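Local coordinates for protein polyprenyl synthetase (Zymomonas mobilis subsp. mobilis, PDB 4KKM) that probably condenses isoprenyl diphosphates into longer chains, as a metal-dependent prenyltransferase of the FPP/GGPP synthase family, at residues B[154-168]-B[212-224]. Sequence-based numbering, arbitrary orientation.
Sequences IHTDPHVRLELIQAL and GFCLEAGAIMGRQ
I154 and H155 meet M221 just before helix 158-168 begins: M221 CE lies 3.4 Å from I154 O, and its sulfur faces the edge of the H155 imidazole. D157 caps the helix through OD1, which accepts from H159 N; D157 OD2 lies well out of the R223 guanidinium plane, near enough only for charge attraction. V160 CG2 sits between two flat groups, 3.6 Å above the H155 ring and 3.3 Å above the R223 guanidinium, while V160 CG1 touches M221 SD, brought there by a chain bent at chi2 and chi3. E163 OE2 takes R223 NH2 on its syn side at 3.1 Å (154°), but tilted out of the carboxylate plane, while R223 NH1 turns back to I220 O, so the guanidinium is held from both segments. With an alanine here, R223 would probably lose its carboxylate partner across the contact and be held less firmly, while CB could still pack on I220. L164 is a knob among F213, A217, I220 and M221, with CD2 3.6 Å from A217 CB and CD1 against M221 SD. A167 CB touches the edge of the F213 ring, and L168 CD1 stands over its face, 4.0 Å from the centroid. The helices run nearly antiparallel (168°), their axes 9.6 Å apart, in the all-helical prenyl synthase fold; helix 87-109 backs L168, F213 and M221, helix 131-150 also covers L168, and P158, L162 and I165 pack against the second subunit.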
ATOM      1  N   ILE B 154      -0.239  16.151  10.028  1.00 36.30           N
ATOM      2  CA  ILE B 154       0.904  15.400  10.554  1.00 30.94           C
ATOM      3  C   ILE B 154       2.041  16.317  10.963  1.00 34.24           C
ATOM      4  O   ILE B 154       2.519  16.257  12.097  1.00 35.27           O
ATOM      5  CB  ILE B 154       1.428  14.395   9.512  1.00 32.20           C
ATOM      6  CG1 ILE B 154       0.314  13.410   9.150  1.00 34.40           C
ATOM      7  CG2 ILE B 154       2.670  13.661  10.031  1.00 29.13           C
ATOM      8  CD1 ILE B 154      -0.208  12.633  10.336  1.00 35.57           C
ATOM      9  N   HIS B 155       2.470  17.163  10.033  1.00 34.52           N
ATOM     10  CA  HIS B 155       3.522  18.140  10.312  1.00 38.11           C
ATOM     11  C   HIS B 155       3.521  19.208   9.234  1.00 41.58           C
ATOM     12  O   HIS B 155       3.396  18.901   8.051  1.00 38.72           O
ATOM     13  CB  HIS B 155       4.897  17.465  10.376  1.00 33.75           C
ATOM     14  CG  HIS B 155       5.915  18.243  11.150  1.00 34.62           C
ATOM     15  ND1 HIS B 155       6.472  19.415  10.685  1.00 35.50           N
ATOM     16  CD2 HIS B 155       6.477  18.017  12.362  1.00 36.48           C
ATOM     17  CE1 HIS B 155       7.333  19.877  11.572  1.00 40.32           C
ATOM     18  NE2 HIS B 155       7.357  19.044  12.600  1.00 37.78           N
ATOM     19  N   THR B 156       3.664  20.464   9.643  1.00 44.29           N
ATOM     20  CA  THR B 156       3.666  21.569   8.694  1.00 48.06           C
ATOM     21  C   THR B 156       4.857  21.467   7.745  1.00 48.31           C
ATOM     22  O   THR B 156       4.746  21.791   6.565  1.00 50.04           O
ATOM     23  CB  THR B 156       3.662  22.930   9.412  1.00 50.58           C
ATOM     24  OG1 THR B 156       4.838  23.049  10.217  1.00 59.75           O
ATOM     25  CG2 THR B 156       2.441  23.045  10.306  1.00 50.93           C
ATOM     26  N   ASP B 157       5.986  20.988   8.263  1.00 43.97           N
ATOM     27  CA  ASP B 157       7.182  20.776   7.455  1.00 41.58           C
ATOM     28  C   ASP B 157       6.967  19.610   6.498  1.00 42.08           C
ATOM     29  O   ASP B 157       6.768  18.472   6.937  1.00 40.67           O
ATOM     30  CB  ASP B 157       8.389  20.492   8.357  1.00 49.46           C
ATOM     31  CG  ASP B 157       9.716  20.517   7.605  1.00 55.91           C
ATOM     32  OD1 ASP B 157       9.730  20.356   6.368  1.00 51.67           O
ATOM     33  OD2 ASP B 157      10.761  20.695   8.268  1.00 67.14           O
ATOM     34  N   PRO B 158       7.024  19.888   5.184  1.00 47.06           N
ATOM     35  CA  PRO B 158       6.832  18.870   4.143  1.00 44.84           C
ATOM     36  C   PRO B 158       7.914  17.793   4.144  1.00 47.60           C
ATOM     37  O   PRO B 158       7.641  16.658   3.748  1.00 41.79           O
ATOM     38  CB  PRO B 158       6.888  19.680   2.842  1.00 48.42           C
ATOM     39  CG  PRO B 158       7.608  20.941   3.197  1.00 51.21           C
ATOM     40  CD  PRO B 158       7.217  21.231   4.610  1.00 52.01           C
ATOM     41  N   HIS B 159       9.122  18.138   4.579  1.00 44.47           N
ATOM     42  CA  HIS B 159      10.202  17.158   4.619  1.00 42.60           C
ATOM     43  C   HIS B 159       9.971  16.119   5.704  1.00 33.47           C
ATOM     44  O   HIS B 159      10.358  14.967   5.550  1.00 37.41           O
ATOM     45  CB  HIS B 159      11.566  17.831   4.800  1.00 46.23           C
ATOM     46  CG  HIS B 159      11.997  18.640   3.614  1.00 56.19           C
ATOM     47  ND1 HIS B 159      12.405  18.055   2.428  1.00 56.99           N
ATOM     48  CD2 HIS B 159      12.079  19.971   3.426  1.00 59.90           C
ATOM     49  CE1 HIS B 159      12.717  19.003   1.567  1.00 58.14           C
ATOM     50  NE2 HIS B 159      12.532  20.177   2.140  1.00 60.60           N
ATOM     51  N   VAL B 160       9.348  16.529   6.803  1.00 32.79           N
ATOM     52  CA  VAL B 160       8.990  15.584   7.852  1.00 38.79           C
ATOM     53  C   VAL B 160       8.060  14.525   7.281  1.00 35.86           C
ATOM     54  O   VAL B 160       8.292  13.324   7.451  1.00 31.39           O
ATOM     55  CB  VAL B 160       8.289  16.264   9.038  1.00 40.68           C
ATOM     56  CG1 VAL B 160       7.703  15.213   9.996  1.00 38.79           C
ATOM     57  CG2 VAL B 160       9.253  17.185   9.757  1.00 42.85           C
ATOM     58  N   ARG B 161       7.023  14.980   6.581  1.00 29.76           N
ATOM     59  CA  ARG B 161       6.037  14.072   5.998  1.00 30.43           C
ATOM     60  C   ARG B 161       6.643  13.143   4.953  1.00 33.90           C
ATOM     61  O   ARG B 161       6.350  11.951   4.940  1.00 33.12           O
ATOM     62  CB  ARG B 161       4.857  14.854   5.407  1.00 34.05           C
ATOM     63  CG  ARG B 161       3.813  15.248   6.437  1.00 39.33           C
ATOM     64  CD  ARG B 161       2.720  16.096   5.822  1.00 46.53           C
ATOM     65  NE  ARG B 161       3.136  17.486   5.686  1.00 52.04           N
ATOM     66  CZ  ARG B 161       2.575  18.355   4.853  1.00 53.58           C
ATOM     67  NH1 ARG B 161       1.578  17.970   4.066  1.00 49.00           N
ATOM     68  NH2 ARG B 161       3.019  19.604   4.799  1.00 50.18           N
ATOM     69  N   LEU B 162       7.480  13.689   4.074  1.00 34.31           N
ATOM     70  CA  LEU B 162       8.169  12.874   3.075  1.00 32.11           C
ATOM     71  C   LEU B 162       9.096  11.830   3.702  1.00 29.39           C
ATOM     72  O   LEU B 162       9.158  10.692   3.240  1.00 32.42           O
ATOM     73  CB  LEU B 162       8.972  13.752   2.113  1.00 37.80           C
ATOM     74  CG  LEU B 162       8.180  14.386   0.971  1.00 43.95           C
ATOM     75  CD1 LEU B 162       9.109  15.141   0.038  1.00 47.55           C
ATOM     76  CD2 LEU B 162       7.412  13.325   0.209  1.00 44.46           C
ATOM     77  N   GLU B 163       9.833  12.227   4.736  1.00 29.75           N
ATOM     78  CA  GLU B 163      10.722  11.294   5.424  1.00 30.14           C
ATOM     79  C   GLU B 163       9.928  10.143   6.040  1.00 29.83           C
ATOM     80  O   GLU B 163      10.356   8.986   5.993  1.00 24.95           O
ATOM     81  CB  GLU B 163      11.560  12.008   6.491  1.00 32.86           C
ATOM     82  CG  GLU B 163      12.659  12.904   5.920  1.00 35.87           C
ATOM     83  CD  GLU B 163      13.402  13.696   6.988  1.00 44.95           C
ATOM     84  OE1 GLU B 163      13.641  13.148   8.082  1.00 45.04           O
ATOM     85  OE2 GLU B 163      13.737  14.873   6.735  1.00 50.73           O
ATOM     86  N   LEU B 164       8.770  10.465   6.613  1.00 29.04           N
ATOM     87  CA  LEU B 164       7.901   9.443   7.196  1.00 32.22           C
ATOM     88  C   LEU B 164       7.395   8.493   6.118  1.00 26.58           C
ATOM     89  O   LEU B 164       7.437   7.269   6.280  1.00 25.30           O
ATOM     90  CB  LEU B 164       6.716  10.088   7.933  1.00 28.63           C
ATOM     91  CG  LEU B 164       7.071  10.874   9.201  1.00 27.30           C
ATOM     92  CD1 LEU B 164       5.859  11.641   9.694  1.00 30.38           C
ATOM     93  CD2 LEU B 164       7.573   9.921  10.287  1.00 26.91           C
ATOM     94  N   ILE B 165       6.917   9.066   5.018  1.00 21.07           N
ATOM     95  CA  ILE B 165       6.402   8.277   3.902  1.00 29.61           C
ATOM     96  C   ILE B 165       7.468   7.352   3.301  1.00 30.14           C
ATOM     97  O   ILE B 165       7.224   6.161   3.101  1.00 25.31           O
ATOM     98  CB  ILE B 165       5.803   9.186   2.811  1.00 30.86           C
ATOM     99  CG1 ILE B 165       4.502   9.824   3.318  1.00 31.53           C
ATOM    100  CG2 ILE B 165       5.544   8.393   1.545  1.00 29.92           C
ATOM    101  CD1 ILE B 165       4.075  11.058   2.549  1.00 30.10           C
ATOM    102  N   GLN B 166       8.649   7.890   3.013  1.00 25.12           N
ATOM    103  CA  GLN B 166       9.722   7.042   2.500  1.00 28.54           C
ATOM    104  C   GLN B 166      10.070   5.916   3.472  1.00 25.16           C
ATOM    105  O   GLN B 166      10.201   4.756   3.073  1.00 24.80           O
ATOM    106  CB  GLN B 166      10.982   7.852   2.182  1.00 30.78           C
ATOM    107  CG  GLN B 166      12.122   6.971   1.709  1.00 36.69           C
ATOM    108  CD  GLN B 166      13.143   7.713   0.869  1.00 53.58           C
ATOM    109  OE1 GLN B 166      13.440   8.882   1.119  1.00 59.55           O
ATOM    110  NE2 GLN B 166      13.680   7.035  -0.141  1.00 54.38           N
ATOM    111  N   ALA B 167      10.210   6.265   4.748  1.00 25.97           N
ATOM    112  CA  ALA B 167      10.528   5.276   5.777  1.00 28.22           C
ATOM    113  C   ALA B 167       9.444   4.211   5.883  1.00 25.72           C
ATOM    114  O   ALA B 167       9.743   3.028   5.994  1.00 23.30           O
ATOM    115  CB  ALA B 167      10.743   5.952   7.129  1.00 25.75           C
ATOM    116  N   LEU B 168       8.178   4.625   5.851  1.00 22.70           N
ATOM    117  CA  LEU B 168       7.099   3.649   5.925  1.00 21.49           C
ATOM    118  C   LEU B 168       7.077   2.699   4.717  1.00 22.38           C
ATOM    119  O   LEU B 168       6.879   1.491   4.876  1.00 25.19           O
ATOM    120  CB  LEU B 168       5.742   4.334   6.089  1.00 24.15           C
ATOM    121  CG  LEU B 168       4.607   3.327   6.316  1.00 23.72           C
ATOM    122  CD1 LEU B 168       4.831   2.576   7.626  1.00 25.67           C
ATOM    123  CD2 LEU B 168       3.238   3.996   6.289  1.00 23.08           C
ATOM    124  N   GLY B 212      11.113  -0.485  13.804  1.00 21.97           N
ATOM    125  CA  GLY B 212      12.094   0.509  13.392  1.00 22.98           C
ATOM    126  C   GLY B 212      11.415   1.795  12.953  1.00 24.22           C
ATOM    127  O   GLY B 212      11.852   2.894  13.302  1.00 23.75           O
ATOM    128  N   PHE B 213      10.329   1.662  12.200  1.00 21.88           N
ATOM    129  CA  PHE B 213       9.594   2.844  11.760  1.00 22.07           C
ATOM    130  C   PHE B 213       9.053   3.644  12.941  1.00 25.27           C
ATOM    131  O   PHE B 213       9.115   4.869  12.946  1.00 25.41           O
ATOM    132  CB  PHE B 213       8.424   2.491  10.843  1.00 22.64           C
ATOM    133  CG  PHE B 213       7.555   3.678  10.536  1.00 23.61           C
ATOM    134  CD1 PHE B 213       7.919   4.574   9.544  1.00 21.49           C
ATOM    135  CD2 PHE B 213       6.415   3.933  11.280  1.00 21.70           C
ATOM    136  CE1 PHE B 213       7.133   5.685   9.273  1.00 25.19           C
ATOM    137  CE2 PHE B 213       5.642   5.052  11.027  1.00 26.02           C
ATOM    138  CZ  PHE B 213       6.000   5.923  10.022  1.00 23.89           C
ATOM    139  N   CYS B 214       8.501   2.948  13.926  1.00 24.28           N
ATOM    140  CA  CYS B 214       7.922   3.618  15.089  1.00 26.49           C
ATOM    141  C   CYS B 214       8.932   4.521  15.791  1.00 26.90           C
ATOM    142  O   CYS B 214       8.611   5.655  16.161  1.00 27.53           O
ATOM    143  CB  CYS B 214       7.365   2.597  16.081  1.00 21.26           C
ATOM    144  SG  CYS B 214       5.933   1.684  15.473  1.00 24.55           S
ATOM    145  N   LEU B 215      10.148   4.012  15.969  1.00 25.12           N
ATOM    146  CA  LEU B 215      11.212   4.749  16.657  1.00 24.42           C
ATOM    147  C   LEU B 215      11.771   5.845  15.757  1.00 26.75           C
ATOM    148  O   LEU B 215      12.005   6.973  16.198  1.00 27.39           O
ATOM    149  CB  LEU B 215      12.334   3.799  17.101  1.00 21.27           C
ATOM    150  CG  LEU B 215      12.185   3.162  18.495  1.00 24.32           C
ATOM    151  CD1 LEU B 215      12.336   4.204  19.602  1.00 25.43           C
ATOM    152  CD2 LEU B 215      10.850   2.415  18.634  1.00 25.05           C
ATOM    153  N   GLU B 216      11.970   5.514  14.486  1.00 25.16           N
ATOM    154  CA  GLU B 216      12.520   6.485  13.551  1.00 29.70           C
ATOM    155  C   GLU B 216      11.538   7.635  13.332  1.00 28.44           C
ATOM    156  O   GLU B 216      11.942   8.786  13.170  1.00 28.94           O
ATOM    157  CB  GLU B 216      12.906   5.825  12.223  1.00 29.13           C
ATOM    158  CG  GLU B 216      13.587   6.782  11.247  1.00 32.98           C
ATOM    159  CD  GLU B 216      14.109   6.097   9.990  1.00 39.11           C
ATOM    160  OE1 GLU B 216      13.812   4.900   9.778  1.00 35.03           O
ATOM    161  OE2 GLU B 216      14.826   6.765   9.210  1.00 39.22           O
ATOM    162  N   ALA B 217      10.246   7.319  13.359  1.00 27.88           N
ATOM    163  CA  ALA B 217       9.212   8.337  13.189  1.00 30.04           C
ATOM    164  C   ALA B 217       9.294   9.399  14.281  1.00 30.00           C
ATOM    165  O   ALA B 217       9.103  10.590  14.023  1.00 30.55           O
ATOM    166  CB  ALA B 217       7.828   7.693  13.164  1.00 26.80           C
ATOM    167  N   GLY B 218       9.586   8.966  15.504  1.00 28.93           N
ATOM    168  CA  GLY B 218       9.755   9.891  16.613  1.00 32.79           C
ATOM    169  C   GLY B 218      10.908  10.845  16.378  1.00 34.56           C
ATOM    170  O   GLY B 218      10.795  12.050  16.614  1.00 35.88           O
ATOM    171  N   ALA B 219      12.021  10.300  15.898  1.00 31.27           N
ATOM    172  CA  ALA B 219      13.194  11.103  15.573  1.00 31.63           C
ATOM    173  C   ALA B 219      12.893  12.083  14.445  1.00 32.52           C
ATOM    174  O   ALA B 219      13.310  13.236  14.489  1.00 35.33           O
ATOM    175  CB  ALA B 219      14.361  10.203  15.196  1.00 31.23           C
ATOM    176  N   ILE B 220      12.165  11.610  13.437  1.00 30.47           N
ATOM    177  CA  ILE B 220      11.787  12.434  12.293  1.00 31.91           C
ATOM    178  C   ILE B 220      10.849  13.569  12.717  1.00 35.37           C
ATOM    179  O   ILE B 220      11.074  14.734  12.372  1.00 37.62           O
ATOM    180  CB  ILE B 220      11.148  11.567  11.180  1.00 31.28           C
ATOM    181  CG1 ILE B 220      12.212  10.673  10.534  1.00 29.41           C
ATOM    182  CG2 ILE B 220      10.475  12.431  10.117  1.00 32.70           C
ATOM    183  CD1 ILE B 220      11.635   9.596   9.613  1.00 26.35           C
ATOM    184  N   MET B 221       9.820  13.229  13.492  1.00 31.48           N
ATOM    185  CA  MET B 221       8.864  14.218  13.981  1.00 33.03           C
ATOM    186  C   MET B 221       9.553  15.219  14.904  1.00 38.77           C
ATOM    187  O   MET B 221       9.117  16.364  15.028  1.00 41.78           O
ATOM    188  CB  MET B 221       7.680  13.546  14.696  1.00 32.20           C
ATOM    189  CG  MET B 221       6.730  12.758  13.773  1.00 30.00           C
ATOM    190  SD  MET B 221       5.639  13.826  12.806  1.00 38.10           S
ATOM    191  CE  MET B 221       4.447  14.285  14.060  1.00 34.35           C
ATOM    192  N   GLY B 222      10.639  14.790  15.538  1.00 34.48           N
ATOM    193  CA  GLY B 222      11.363  15.643  16.460  1.00 37.89           C
ATOM    194  C   GLY B 222      12.529  16.393  15.840  1.00 37.54           C
ATOM    195  O   GLY B 222      13.282  17.058  16.553  1.00 43.02           O
ATOM    196  N   ARG B 223      12.679  16.278  14.521  1.00 32.90           N
ATOM    197  CA  ARG B 223      13.788  16.889  13.776  1.00 36.04           C
ATOM    198  C   ARG B 223      15.137  16.580  14.411  1.00 39.23           C
ATOM    199  O   ARG B 223      15.966  17.472  14.568  1.00 39.89           O
ATOM    200  CB  ARG B 223      13.633  18.418  13.656  1.00 39.60           C
ATOM    201  CG  ARG B 223      12.329  18.922  13.065  1.00 44.78           C
ATOM    202  CD  ARG B 223      11.790  18.007  11.977  1.00 49.25           C
ATOM    203  NE  ARG B 223      12.543  18.040  10.720  1.00 52.94           N
ATOM    204  CZ  ARG B 223      12.921  16.958  10.037  1.00 58.45           C
ATOM    205  NH1 ARG B 223      12.643  15.737  10.493  1.00 41.47           N
ATOM    206  NH2 ARG B 223      13.587  17.097   8.896  1.00 64.33           N
ATOM    207  N   GLN B 224      15.351  15.322  14.777  1.00 36.18           N
ATOM    208  CA  GLN B 224      16.555  14.934  15.504  1.00 35.48           C
ATOM    209  C   GLN B 224      17.717  14.565  14.584  1.00 38.16           C
ATOM    210  O   GLN B 224      17.511  14.187  13.429  1.00 36.92           O
ATOM    211  CB  GLN B 224      16.235  13.783  16.465  1.00 37.12           C
ATOM    212  CG  GLN B 224      15.226  14.169  17.532  1.00 38.76           C
ATOM    213  CD  GLN B 224      15.772  15.235  18.460  1.00 44.56           C
ATOM    214  OE1 GLN B 224      16.797  15.035  19.105  1.00 44.92           O
ATOM    215  NE2 GLN B 224      15.103  16.381  18.511  1.00 40.59           N
TER